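Local coordinates for capsular polysaccharide export system protein KpsC (Thermosulfurimonas dismutans, PDB 6MGB) that is a beta-2,4 Kdo-transferase that binds CMP and probably uses CMP-Kdo as donor to build the glycolipid anchor of Gram-negative bacterial capsules, at residues V159-Q164 and R182-A187; E252-G257 and G272-G277; V260-F263 and Y268-W271. One frame throughout, in Å; residues are numbered along the deposited sequence. Where two conformers were deposited one is given.

Interaction 1 of 3, residues V159-Q164 and R182-A187; sequences VLLIDQ and REMYFA. With C5P (cytidine-5'-monophosphate), chain D.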
ATOM      1  N   VAL A 159      15.068  15.240   8.976  1.00 28.30           N
ATOM      2  CA  VAL A 159      13.918  14.346   8.987  1.00 34.43           C
ATOM      3  C   VAL A 159      13.238  14.419   7.626  1.00 25.92           C
ATOM      4  O   VAL A 159      13.446  15.353   6.850  1.00 27.69           O
ATOM      5  CB  VAL A 159      12.918  14.687  10.115  1.00 32.66           C
ATOM      6  CG1 VAL A 159      13.622  14.688  11.466  1.00 31.14           C
ATOM      7  CG2 VAL A 159      12.246  16.032   9.863  1.00 39.87           C
ATOM      8  N   LEU A 160      12.407  13.416   7.345  1.00 29.80           N
ATOM      9  CA  LEU A 160      11.737  13.290   6.058  1.00 26.64           C
ATOM     10  C   LEU A 160      10.228  13.266   6.259  1.00 24.78           C
ATOM     11  O   LEU A 160       9.719  12.493   7.079  1.00 23.95           O
ATOM     12  CB  LEU A 160      12.181  12.021   5.324  1.00 26.17           C
ATOM     13  CG  LEU A 160      11.596  11.835   3.920  1.00 26.63           C
ATOM     14  CD1 LEU A 160      12.063  12.943   2.986  1.00 27.37           C
ATOM     15  CD2 LEU A 160      11.965  10.472   3.358  1.00 31.77           C
ATOM     16  N   LEU A 161       9.523  14.109   5.509  1.00 27.25           N
ATOM     17  CA  LEU A 161       8.067  14.113   5.463  1.00 29.79           C
ATOM     18  C   LEU A 161       7.619  13.519   4.133  1.00 21.52           C
ATOM     19  O   LEU A 161       8.136  13.897   3.077  1.00 25.93           O
ATOM     20  CB  LEU A 161       7.513  15.533   5.626  1.00 26.75           C
ATOM     21  CG  LEU A 161       7.453  16.127   7.038  1.00 31.12           C
ATOM     22  CD1 LEU A 161       8.751  15.929   7.807  1.00 33.91           C
ATOM     23  CD2 LEU A 161       7.114  17.607   6.954  1.00 39.50           C
ATOM     24  N   ILE A 162       6.665  12.594   4.189  1.00 24.84           N
ATOM     25  CA  ILE A 162       6.162  11.906   3.005  0.50 23.60           C
ATOM     26  C   ILE A 162       4.892  12.610   2.547  1.00 22.69           C
ATOM     27  O   ILE A 162       3.930  12.739   3.312  1.00 23.94           O
ATOM     28  CB  ILE A 162       5.900  10.418   3.290  0.50 25.85           C
ATOM     29  CG1 ILE A 162       7.198   9.727   3.724  0.50 30.59           C
ATOM     30  CG2 ILE A 162       5.308   9.728   2.057  0.50 22.87           C
ATOM     31  CD1 ILE A 162       7.015   8.299   4.195  0.50 30.62           C
ATOM     32  N   ASP A 163       4.886  13.065   1.297  1.00 20.29           N
ATOM     33  CA  ASP A 163       3.690  13.652   0.713  1.00 24.07           C
ATOM     34  C   ASP A 163       2.915  12.574  -0.037  1.00 27.16           C
ATOM     35  O   ASP A 163       3.460  11.538  -0.423  1.00 24.96           O
ATOM     36  CB  ASP A 163       4.050  14.803  -0.231  1.00 27.03           C
ATOM     37  CG  ASP A 163       2.868  15.717  -0.519  1.00 27.55           C
ATOM     38  OD1 ASP A 163       1.878  15.675   0.240  1.00 22.30           O
ATOM     39  OD2 ASP A 163       2.927  16.482  -1.507  1.00 26.07           O
ATOM     40  N   GLN A 164       1.624  12.827  -0.234  1.00 19.64           N
ATOM     41  CA  GLN A 164       0.738  11.879  -0.895  1.00 22.13           C
ATOM     42  C   GLN A 164      -0.037  12.593  -1.995  1.00 27.41           C
ATOM     43  O   GLN A 164       0.084  13.808  -2.186  1.00 27.53           O
ATOM     44  CB  GLN A 164      -0.200  11.218   0.122  1.00 25.67           C
ATOM     45  CG  GLN A 164       0.514  10.224   1.020  1.00 24.82           C
ATOM     46  CD  GLN A 164      -0.336   9.766   2.186  1.00 28.05           C
ATOM     47  OE1 GLN A 164      -0.048  10.080   3.341  1.00 24.84           O
ATOM     48  NE2 GLN A 164      -1.389   9.014   1.890  1.00 25.63           N
ATOM     49  N   ARG A 182      -0.865  19.540   7.100  0.57 23.75           N
ATOM     50  CA  ARG A 182      -0.344  20.775   7.679  0.57 29.73           C
ATOM     51  C   ARG A 182       0.049  20.573   9.137  0.57 31.99           C
ATOM     52  O   ARG A 182       1.100  21.055   9.575  0.57 27.45           O
ATOM     53  CB  ARG A 182      -1.374  21.899   7.552  0.57 31.71           C
ATOM     54  CG  ARG A 182      -0.882  23.242   8.068  0.57 38.69           C
ATOM     55  CD  ARG A 182      -1.822  24.371   7.673  0.57 43.14           C
ATOM     56  NE  ARG A 182      -3.158  24.213   8.242  0.57 37.72           N
ATOM     57  CZ  ARG A 182      -3.523  24.657   9.442  0.57 28.95           C
ATOM     58  NH1 ARG A 182      -2.654  25.288  10.221  0.57 41.84           N
ATOM     59  NH2 ARG A 182      -4.763  24.465   9.867  0.57 31.31           N
ATOM     60  N   GLU A 183      -0.781  19.862   9.904  1.00 32.17           N
ATOM     61  CA  GLU A 183      -0.423  19.555  11.285  1.00 34.20           C
ATOM     62  C   GLU A 183       0.862  18.741  11.348  1.00 33.88           C
ATOM     63  O   GLU A 183       1.724  18.988  12.198  1.00 30.63           O
ATOM     64  CB  GLU A 183      -1.570  18.801  11.961  1.00 43.49           C
ATOM     65  CG  GLU A 183      -1.353  18.529  13.441  1.00 56.91           C
ATOM     66  CD  GLU A 183      -2.499  17.755  14.063  1.00 58.69           C
ATOM     67  OE1 GLU A 183      -3.248  17.089  13.317  1.00 54.39           O
ATOM     68  OE2 GLU A 183      -2.653  17.813  15.301  1.00 69.52           O
ATOM     69  N   MET A 184       1.006  17.762  10.452  1.00 28.12           N
ATOM     70  CA  MET A 184       2.218  16.951  10.425  1.00 30.67           C
ATOM     71  C   MET A 184       3.451  17.813  10.200  1.00 30.91           C
ATOM     72  O   MET A 184       4.493  17.603  10.833  1.00 30.27           O
ATOM     73  CB  MET A 184       2.109  15.887   9.332  1.00 27.82           C
ATOM     74  CG  MET A 184       3.302  14.954   9.251  1.00 27.31           C
ATOM     75  SD  MET A 184       3.087  13.666   8.009  1.00 32.54           S
ATOM     76  CE  MET A 184       3.291  14.612   6.505  1.00 29.69           C
ATOM     77  N   TYR A 185       3.354  18.788   9.296  1.00 28.23           N
ATOM     78  CA  TYR A 185       4.494  19.646   9.004  1.00 26.53           C
ATOM     79  C   TYR A 185       4.918  20.431  10.238  1.00 25.63           C
ATOM     80  O   TYR A 185       6.083  20.385  10.649  1.00 27.04           O
ATOM     81  CB  TYR A 185       4.148  20.593   7.858  1.00 28.22           C
ATOM     82  CG  TYR A 185       5.150  21.702   7.671  1.00 24.65           C
ATOM     83  CD1 TYR A 185       6.392  21.451   7.105  1.00 34.30           C
ATOM     84  CD2 TYR A 185       4.859  23.002   8.062  1.00 31.26           C
ATOM     85  CE1 TYR A 185       7.314  22.462   6.932  1.00 36.64           C
ATOM     86  CE2 TYR A 185       5.775  24.021   7.893  1.00 39.79           C
ATOM     87  CZ  TYR A 185       7.002  23.745   7.328  1.00 46.18           C
ATOM     88  OH  TYR A 185       7.922  24.753   7.156  1.00 48.42           O
ATOM     89  N   PHE A 186       3.981  21.153  10.852  1.00 26.62           N
ATOM     90  CA  PHE A 186       4.345  22.014  11.971  1.00 29.91           C
ATOM     91  C   PHE A 186       4.683  21.204  13.214  1.00 36.08           C
ATOM     92  O   PHE A 186       5.448  21.671  14.066  1.00 32.70           O
ATOM     93  CB  PHE A 186       3.219  23.008  12.247  1.00 31.77           C
ATOM     94  CG  PHE A 186       3.102  24.077  11.201  1.00 32.25           C
ATOM     95  CD1 PHE A 186       4.023  25.110  11.150  1.00 33.99           C
ATOM     96  CD2 PHE A 186       2.089  24.044  10.258  1.00 33.87           C
ATOM     97  CE1 PHE A 186       3.933  26.093  10.187  1.00 37.71           C
ATOM     98  CE2 PHE A 186       1.992  25.029   9.290  1.00 31.91           C
ATOM     99  CZ  PHE A 186       2.918  26.052   9.255  1.00 30.37           C
ATOM    100  N   ALA A 187       4.141  19.991  13.334  1.00 31.70           N
ATOM    101  CA  ALA A 187       4.563  19.102  14.409  1.00 28.72           C
ATOM    102  C   ALA A 187       6.015  18.678  14.228  1.00 32.80           C
ATOM    103  O   ALA A 187       6.774  18.601  15.202  1.00 33.54           O
ATOM    104  CB  ALA A 187       3.651  17.877  14.472  1.00 34.06           C
TER
HETATM  105  O3P C5P D 403       0.631   4.850  -0.489  1.00 28.48           O
HETATM  106  P   C5P D 403       1.187   5.800  -1.526  1.00 23.36           P
HETATM  107  O1P C5P D 403       1.363   7.175  -0.890  1.00 25.25           O
HETATM  108  O2P C5P D 403       0.434   5.961  -2.833  1.00 24.71           O
HETATM  109  O5' C5P D 403       2.643   5.258  -1.864  1.00 28.26           O
HETATM  110  C5' C5P D 403       2.850   4.233  -2.824  1.00 26.06           C
HETATM  111  C4' C5P D 403       4.322   4.002  -3.046  1.00 25.17           C
HETATM  112  O4' C5P D 403       4.869   5.115  -3.800  1.00 26.94           O
HETATM  113  C3' C5P D 403       5.172   3.951  -1.783  1.00 27.41           C
HETATM  114  O3' C5P D 403       5.179   2.667  -1.183  1.00 26.76           O
HETATM  115  C2' C5P D 403       6.544   4.395  -2.275  1.00 27.54           C
HETATM  116  O2' C5P D 403       7.243   3.320  -2.887  1.00 27.00           O
HETATM  117  C1' C5P D 403       6.172   5.419  -3.348  1.00 29.63           C
HETATM  118  N1  C5P D 403       6.171   6.803  -2.818  1.00 25.33           N
HETATM  119  C2  C5P D 403       7.329   7.716  -3.079  1.00 31.77           C
HETATM  120  N3  C5P D 403       7.317   9.120  -2.536  1.00 28.07           N
HETATM  121  C4  C5P D 403       6.179   9.603  -1.759  1.00 24.42           C
HETATM  122  C5  C5P D 403       5.026   8.694  -1.499  1.00 23.07           C
HETATM  123  C6  C5P D 403       5.040   7.291  -2.043  1.00 21.83           C
HETATM  124  O2  C5P D 403       8.253   7.331  -3.707  1.00 29.72           O
HETATM  125  N4  C5P D 403       6.167  10.963  -1.229  1.00 27.17           N

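Interaction 2 of 3, residues E252-G257 and G272-G277; sequences EGLMLG and GLTRDG. With C5P (cytidine-5'-monophosphate), chain D.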
ATOM      1  N   GLU A 252       7.433   1.003   4.017  1.00 25.46           N
ATOM      2  CA  GLU A 252       8.744   0.766   3.424  1.00 24.07           C
ATOM      3  C   GLU A 252       9.851   1.292   4.329  1.00 27.72           C
ATOM      4  O   GLU A 252      10.919   0.680   4.440  1.00 33.07           O
ATOM      5  CB  GLU A 252       8.813   1.405   2.038  1.00 25.30           C
ATOM      6  CG  GLU A 252       7.904   0.718   1.033  1.00 28.54           C
ATOM      7  CD  GLU A 252       7.925   1.365  -0.334  1.00 32.28           C
ATOM      8  OE1 GLU A 252       8.507   2.463  -0.473  1.00 33.59           O
ATOM      9  OE2 GLU A 252       7.355   0.772  -1.274  1.00 28.46           O
ATOM     10  N   GLY A 253       9.606   2.420   4.999  1.00 27.83           N
ATOM     11  CA  GLY A 253      10.550   2.894   5.997  1.00 29.08           C
ATOM     12  C   GLY A 253      10.611   1.988   7.212  1.00 26.87           C
ATOM     13  O   GLY A 253      11.692   1.710   7.739  1.00 29.91           O
ATOM     14  N   LEU A 254       9.453   1.510   7.672  1.00 30.51           N
ATOM     15  CA  LEU A 254       9.428   0.580   8.797  1.00 31.71           C
ATOM     16  C   LEU A 254      10.213  -0.687   8.474  1.00 28.20           C
ATOM     17  O   LEU A 254      10.933  -1.217   9.329  1.00 25.86           O
ATOM     18  CB  LEU A 254       7.979   0.239   9.153  1.00 41.84           C
ATOM     19  CG  LEU A 254       7.668  -0.182  10.591  1.00 44.60           C
ATOM     20  CD1 LEU A 254       7.914   0.957  11.565  1.00 33.70           C
ATOM     21  CD2 LEU A 254       6.227  -0.656  10.688  1.00 37.87           C
ATOM     22  N   MET A 255      10.091  -1.182   7.240  1.00 28.66           N
ATOM     23  CA  MET A 255      10.826  -2.376   6.837  1.00 31.32           C
ATOM     24  C   MET A 255      12.332  -2.167   6.915  1.00 37.46           C
ATOM     25  O   MET A 255      13.084  -3.136   7.071  1.00 34.78           O
ATOM     26  CB  MET A 255      10.415  -2.782   5.421  1.00 28.75           C
ATOM     27  CG  MET A 255       8.998  -3.335   5.334  1.00 26.12           C
ATOM     28  SD  MET A 255       8.341  -3.375   3.652  1.00 29.89           S
ATOM     29  CE  MET A 255       9.569  -4.385   2.827  1.00 35.79           C
ATOM     30  N   LEU A 256      12.791  -0.922   6.810  1.00 28.88           N
ATOM     31  CA  LEU A 256      14.205  -0.597   6.942  1.00 31.39           C
ATOM     32  C   LEU A 256      14.588  -0.223   8.370  1.00 33.61           C
ATOM     33  O   LEU A 256      15.718   0.222   8.599  1.00 40.67           O
ATOM     34  CB  LEU A 256      14.576   0.542   5.988  1.00 29.85           C
ATOM     35  CG  LEU A 256      14.335   0.282   4.497  1.00 29.08           C
ATOM     36  CD1 LEU A 256      14.590   1.545   3.690  1.00 46.92           C
ATOM     37  CD2 LEU A 256      15.209  -0.855   3.991  1.00 33.66           C
ATOM     38  N   GLY A 257      13.680  -0.391   9.329  1.00 29.54           N
ATOM     39  CA  GLY A 257      13.995  -0.124  10.720  1.00 32.13           C
ATOM     40  C   GLY A 257      13.969   1.332  11.122  1.00 46.66           C
ATOM     41  O   GLY A 257      14.529   1.683  12.165  1.00 39.75           O
ATOM     42  N   GLY A 272       1.868  -1.409  17.457  1.00 27.18           N
ATOM     43  CA  GLY A 272       2.969  -1.254  18.383  1.00 30.67           C
ATOM     44  C   GLY A 272       4.306  -0.940  17.746  1.00 38.32           C
ATOM     45  O   GLY A 272       5.306  -0.845  18.465  1.00 33.72           O
ATOM     46  N   LEU A 273       4.354  -0.767  16.425  1.00 32.63           N
ATOM     47  CA  LEU A 273       5.601  -0.510  15.716  1.00 27.64           C
ATOM     48  C   LEU A 273       5.767   0.945  15.300  1.00 32.08           C
ATOM     49  O   LEU A 273       6.842   1.315  14.816  1.00 31.21           O
ATOM     50  CB  LEU A 273       5.686  -1.402  14.471  1.00 26.28           C
ATOM     51  CG  LEU A 273       5.691  -2.908  14.737  1.00 33.51           C
ATOM     52  CD1 LEU A 273       5.582  -3.682  13.434  1.00 29.74           C
ATOM     53  CD2 LEU A 273       6.946  -3.316  15.495  1.00 36.24           C
ATOM     54  N   THR A 274       4.741   1.772  15.482  1.00 31.11           N
ATOM     55  CA  THR A 274       4.747   3.149  15.018  1.00 27.90           C
ATOM     56  C   THR A 274       4.370   4.080  16.160  1.00 29.64           C
ATOM     57  O   THR A 274       3.780   3.667  17.161  1.00 29.82           O
ATOM     58  CB  THR A 274       3.768   3.347  13.855  1.00 25.64           C
ATOM     59  OG1 THR A 274       2.499   2.780  14.204  1.00 27.79           O
ATOM     60  CG2 THR A 274       4.289   2.683  12.590  1.00 32.07           C
ATOM     61  N   ARG A 275       4.715   5.352  15.994  1.00 30.62           N
ATOM     62  CA  ARG A 275       4.263   6.400  16.901  1.00 35.49           C
ATOM     63  C   ARG A 275       2.977   6.973  16.322  1.00 36.00           C
ATOM     64  O   ARG A 275       3.002   7.677  15.307  1.00 31.07           O
ATOM     65  CB  ARG A 275       5.340   7.467  17.066  1.00 46.83           C
ATOM     66  CG  ARG A 275       6.742   6.887  17.075  1.00 59.77           C
ATOM     67  CD  ARG A 275       7.742   7.806  17.742  1.00 74.76           C
ATOM     68  NE  ARG A 275       7.433   8.024  19.152  1.00 84.97           N
ATOM     69  CZ  ARG A 275       8.260   8.596  20.019  1.00 90.43           C
ATOM     70  NH1 ARG A 275       9.458   9.008  19.626  1.00 93.37           N
ATOM     71  NH2 ARG A 275       7.891   8.755  21.282  1.00 87.48           N
ATOM     72  N   ASP A 276       1.852   6.661  16.958  1.00 32.88           N
ATOM     73  CA  ASP A 276       0.535   6.887  16.379  1.00 33.78           C
ATOM     74  C   ASP A 276      -0.122   8.110  17.004  1.00 37.43           C
ATOM     75  O   ASP A 276      -0.201   8.222  18.233  1.00 30.07           O
ATOM     76  CB  ASP A 276      -0.359   5.661  16.579  1.00 28.55           C
ATOM     77  CG  ASP A 276       0.137   4.447  15.822  1.00 29.18           C
ATOM     78  OD1 ASP A 276       0.808   4.626  14.785  1.00 25.88           O
ATOM     79  OD2 ASP A 276      -0.147   3.312  16.263  1.00 29.71           O
ATOM     80  N   GLY A 277      -0.590   9.022  16.151  1.00 32.58           N
ATOM     81  CA  GLY A 277      -1.447  10.112  16.573  1.00 36.37           C
ATOM     82  C   GLY A 277      -2.919   9.782  16.561  1.00 43.76           C
ATOM     83  O   GLY A 277      -3.729  10.556  17.079  1.00 44.34           O
TER
HETATM   84  O3P C5P D 403       0.631   4.850  -0.489  1.00 28.48           O
HETATM   85  P   C5P D 403       1.187   5.800  -1.526  1.00 23.36           P
HETATM   86  O1P C5P D 403       1.363   7.175  -0.890  1.00 25.25           O
HETATM   87  O2P C5P D 403       0.434   5.961  -2.833  1.00 24.71           O
HETATM   88  O5' C5P D 403       2.643   5.258  -1.864  1.00 28.26           O
HETATM   89  C5' C5P D 403       2.850   4.233  -2.824  1.00 26.06           C
HETATM   90  C4' C5P D 403       4.322   4.002  -3.046  1.00 25.17           C
HETATM   91  O4' C5P D 403       4.869   5.115  -3.800  1.00 26.94           O
HETATM   92  C3' C5P D 403       5.172   3.951  -1.783  1.00 27.41           C
HETATM   93  O3' C5P D 403       5.179   2.667  -1.183  1.00 26.76           O
HETATM   94  C2' C5P D 403       6.544   4.395  -2.275  1.00 27.54           C
HETATM   95  O2' C5P D 403       7.243   3.320  -2.887  1.00 27.00           O
HETATM   96  C1' C5P D 403       6.172   5.419  -3.348  1.00 29.63           C
HETATM   97  N1  C5P D 403       6.171   6.803  -2.818  1.00 25.33           N
HETATM   98  C2  C5P D 403       7.329   7.716  -3.079  1.00 31.77           C
HETATM   99  N3  C5P D 403       7.317   9.120  -2.536  1.00 28.07           N
HETATM  100  C4  C5P D 403       6.179   9.603  -1.759  1.00 24.42           C
HETATM  101  C5  C5P D 403       5.026   8.694  -1.499  1.00 23.07           C
HETATM  102  C6  C5P D 403       5.040   7.291  -2.043  1.00 21.83           C
HETATM  103  O2  C5P D 403       8.253   7.331  -3.707  1.00 29.72           O
HETATM  104  N4  C5P D 403       6.167  10.963  -1.229  1.00 27.17           N

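Interaction 3 of 3, residues V260-F263 and Y268-W271; sequences VICF and YAGW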
ATOM      1  N   VAL A 260       8.947   5.621  12.464  1.00 31.86           N
ATOM      2  CA  VAL A 260       7.856   6.081  11.613  1.00 27.07           C
ATOM      3  C   VAL A 260       6.795   6.713  12.501  1.00 28.99           C
ATOM      4  O   VAL A 260       6.218   6.046  13.368  1.00 26.15           O
ATOM      5  CB  VAL A 260       7.274   4.936  10.773  1.00 23.83           C
ATOM      6  CG1 VAL A 260       6.086   5.415   9.953  1.00 25.86           C
ATOM      7  CG2 VAL A 260       8.349   4.368   9.854  1.00 29.80           C
ATOM      8  N   ILE A 261       6.538   7.998  12.280  1.00 27.88           N
ATOM      9  CA  ILE A 261       5.555   8.753  13.045  1.00 27.21           C
ATOM     10  C   ILE A 261       4.327   8.916  12.158  1.00 29.45           C
ATOM     11  O   ILE A 261       4.371   9.616  11.140  1.00 26.49           O
ATOM     12  CB  ILE A 261       6.117  10.108  13.499  1.00 26.74           C
ATOM     13  CG1 ILE A 261       7.457   9.897  14.215  1.00 43.23           C
ATOM     14  CG2 ILE A 261       5.123  10.816  14.411  1.00 39.21           C
ATOM     15  CD1 ILE A 261       8.173  11.168  14.607  1.00 43.15           C
ATOM     16  N   CYS A 262       3.233   8.259  12.539  1.00 26.57           N
ATOM     17  CA  CYS A 262       2.020   8.201  11.733  1.00 24.26           C
ATOM     18  C   CYS A 262       0.989   9.184  12.266  1.00 26.48           C
ATOM     19  O   CYS A 262       0.667   9.169  13.458  1.00 26.15           O
ATOM     20  CB  CYS A 262       1.430   6.788  11.737  1.00 28.09           C
ATOM     21  SG  CYS A 262       2.470   5.525  10.994  1.00 31.27           S
ATOM     22  N   PHE A 263       0.461  10.022  11.374  1.00 23.70           N
ATOM     23  CA  PHE A 263      -0.590  10.964  11.732  1.00 27.05           C
ATOM     24  C   PHE A 263      -1.975  10.498  11.307  1.00 27.56           C
ATOM     25  O   PHE A 263      -2.972  11.058  11.780  1.00 29.13           O
ATOM     26  CB  PHE A 263      -0.284  12.336  11.126  1.00 27.92           C
ATOM     27  CG  PHE A 263       0.848  13.039  11.810  1.00 27.81           C
ATOM     28  CD1 PHE A 263       2.134  12.527  11.747  1.00 35.13           C
ATOM     29  CD2 PHE A 263       0.627  14.191  12.539  1.00 26.84           C
ATOM     30  CE1 PHE A 263       3.177  13.158  12.388  1.00 37.07           C
ATOM     31  CE2 PHE A 263       1.667  14.829  13.175  1.00 37.54           C
ATOM     32  CZ  PHE A 263       2.945  14.312  13.100  1.00 33.22           C
ATOM     33  N   TYR A 268      -0.474  -0.424   8.601  1.00 23.88           N
ATOM     34  CA  TYR A 268       0.641  -0.847   9.436  1.00 21.21           C
ATOM     35  C   TYR A 268       0.703  -0.111  10.768  1.00 29.54           C
ATOM     36  O   TYR A 268       1.594  -0.395  11.575  1.00 26.00           O
ATOM     37  CB  TYR A 268       1.961  -0.651   8.683  1.00 24.43           C
ATOM     38  CG  TYR A 268       2.148   0.749   8.159  1.00 23.32           C
ATOM     39  CD1 TYR A 268       1.689   1.103   6.898  1.00 25.92           C
ATOM     40  CD2 TYR A 268       2.769   1.721   8.929  1.00 27.02           C
ATOM     41  CE1 TYR A 268       1.853   2.384   6.414  1.00 25.90           C
ATOM     42  CE2 TYR A 268       2.937   3.004   8.457  1.00 25.63           C
ATOM     43  CZ  TYR A 268       2.475   3.332   7.197  1.00 24.94           C
ATOM     44  OH  TYR A 268       2.634   4.609   6.716  1.00 26.10           O
ATOM     45  N   ALA A 269      -0.205   0.826  11.013  1.00 24.29           N
ATOM     46  CA  ALA A 269      -0.238   1.556  12.270  1.00 22.35           C
ATOM     47  C   ALA A 269      -1.110   0.827  13.287  1.00 28.43           C
ATOM     48  O   ALA A 269      -1.958   0.001  12.940  1.00 25.87           O
ATOM     49  CB  ALA A 269      -0.764   2.975  12.053  1.00 25.34           C
ATOM     50  N   GLY A 270      -0.886   1.143  14.561  1.00 26.15           N
ATOM     51  CA  GLY A 270      -1.691   0.595  15.634  1.00 26.35           C
ATOM     52  C   GLY A 270      -1.318  -0.800  16.079  1.00 29.02           C
ATOM     53  O   GLY A 270      -2.088  -1.419  16.822  1.00 28.19           O
ATOM     54  N   TRP A 271      -0.163  -1.315  15.658  1.00 25.32           N
ATOM     55  CA  TRP A 271       0.291  -2.644  16.046  1.00 28.74           C
ATOM     56  C   TRP A 271       1.474  -2.600  17.004  1.00 29.49           C
ATOM     57  O   TRP A 271       2.030  -3.653  17.339  1.00 31.31           O
ATOM     58  CB  TRP A 271       0.651  -3.456  14.800  1.00 29.80           C
ATOM     59  CG  TRP A 271      -0.475  -3.546  13.819  1.00 26.92           C
ATOM     60  CD1 TRP A 271      -0.568  -2.910  12.616  1.00 28.53           C
ATOM     61  CD2 TRP A 271      -1.679  -4.309  13.963  1.00 28.54           C
ATOM     62  NE1 TRP A 271      -1.752  -3.233  12.001  1.00 27.61           N
ATOM     63  CE2 TRP A 271      -2.454  -4.089  12.809  1.00 28.65           C
ATOM     64  CE3 TRP A 271      -2.176  -5.158  14.958  1.00 29.09           C
ATOM     65  CZ2 TRP A 271      -3.697  -4.688  12.619  1.00 25.01           C
ATOM     66  CZ3 TRP A 271      -3.408  -5.752  14.767  1.00 28.16           C
ATOM     67  CH2 TRP A 271      -4.156  -5.514  13.608  1.00 26.66           C
TER

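Interaction 1 of 3, residues V159-Q164 and R182-A187
Leu161 and Tyr185 meet because their first torsions send them to a common place: Leu161 has CG anti to its carbonyl carbon (chi1 -79°), and Tyr185 has CG anti to its N (chi1 168°). Methyl CD2 of Leu161 reaches both the helix backbone and the tyrosine, 3.9 Å from CD1 of Tyr185, which it meets at the ring edge, near the ring plane. Met184 stretches out from the helix through CB and CG, then bends at its thioether. This turn brings methyl CE to 3.8 Å from O of Ile162, with CB of Leu161 more loosely alongside. No hydrogen bond joins the two segments; the contact is buried and made by apolar side chains, one of which rests on a carbonyl.

Beyond the strand end the chain turns to the nucleotide. The exocyclic amine N4 of CMP donates to the main-chain O of Asp163 over 2.9 Å, at an N-H...O angle of 152°. Reading the base through a backbone carbonyl leaves the Asp163 carboxylate to other work: OD1 and OD2 take the amides of Leu214 and Ala215, so the side chain ties the base-binding turn to a second loop. CG of Gln164 lies 3.7 Å from O1P of the phosphate, and its NE2 is bonded to Asp168 and Ser246.

Strand 159-162 and helix 182-187 run antiparallel, their axes 9.9 Å apart. Helix 180-191 is the main helix of the beta-alpha-beta crossover joining neighbouring parallel strands 158-162 and 196-200, with CMP bound at the C-terminal end of the first strand, as in the Rossmann-like nucleotide-binding domain of GT-B glycosyltransferases.

Interaction 2 of 3, residues E252-G257 and G272-G277
Leu273 lies against Leu254, the residue through which helix 248-255 meets this loop, and the two leucine side chains cross at about a right angle. CD2 of Leu254 rests 3.9 Å from CB of Leu273, while its other methyl, CD1, comes to 3.4 Å from O of Leu273, so one branch meets the side chain and the other the backbone. Thr274 adds its methyl: CG2, anti to its own carbonyl carbon, lies 4.1 Å from CD1 of Leu254. The same rotamer (chi1 49°) puts OG1 between the backbone N and the carbonyl carbon, where it donates to OD1 of Asp276 over 2.6 Å, on the syn side of the carboxylate and 25° out of its plane. Apolar and polar branches of the threonine therefore serve different partners. Arg275 and Gly277 join the sheet through main-chain bonds to strand 259-262.

Two residues back along the helix, Glu252 grips the ribose. OE1 accepts from O2' of CMP at 2.9 Å, and OE2 takes a weak bond from O3', also 2.9 Å, so the carboxylate spans the vicinal diol. Cut back to an alanine, this position is likely to lose its hold on both ribose hydroxyls, leaving the sugar freer to shift. The helix ends in a Schellman motif, with Gly257, at positive phi, as its C-prime residue and its N bonded to O of Leu254.

Leu254 also touches Val260 of strand 259-262 and Leu289 of helix 289-299, whose Leu292 meets Leu273; the contact lies where helix 248-255, the approach to edge strand 275-276 and helix 289-299 come together.

Interaction 3 of 3, residues V260-F263 and Y268-W271
A Cys sulfur-aromatic contact holds the loop that follows strand 259-262 against the strand it has just left: Tyr268 and Ala269 fold back over Cys262. SG of Cys262 stands 3.6 Å from CE2 of Tyr268 and 4.8 Å from the ring centroid. It lies 65° off the ring normal, an oblique approach. Cys262 reaches there with SG anti to its carbonyl carbon (chi1 -64°), whereas Tyr268 holds CG between its N and carbonyl carbon (chi1 54°), which places CE2 beside the sulfur. CG1 of Val260, two residues earlier on the same side of the strand, comes to 4.2 Å from CE2 of Tyr268, and CB of Ala269 sits 4.3 Å from SG of Cys262, so the sulfur has neighbours from both loop residues.

The polar end of the tyrosine is satisfied too: its OH bonds to O of Ser247, a CMP-binding residue, which makes Tyr268 a second-shell residue of the nucleotide site.

Around this contact, Thr274 packs on Cys262, Tyr268 and Ala269 as the chain enters strand 275-276. Tyr268 touches Thr244 at the end of strand 241-244, and Trp271 carries the loop onto helix 107-114.

Overall arrangement
All three contacts involve strands of the six-stranded parallel sheet or lie against it. Interaction 1 comes first along the chain; interaction 3 is nested inside the loop that interaction 2 closes. Interactions 2 and 3 have centres about 6 Å apart, and neighbouring strands 259-262 and 275-276 join them through backbone bonds. The centre of interaction 1 is about 14 Å from that of interaction 3, which it meets where Phe263 packs on Met184 and Ala187, and about 15 Å from that of interaction 2, which it does not touch. The nucleotide bridges that gap: segment 159-164 takes the base, helix 248-255 the ribose. Pieces far apart in sequence thus hold CMP, consistent with a GT-B donor site.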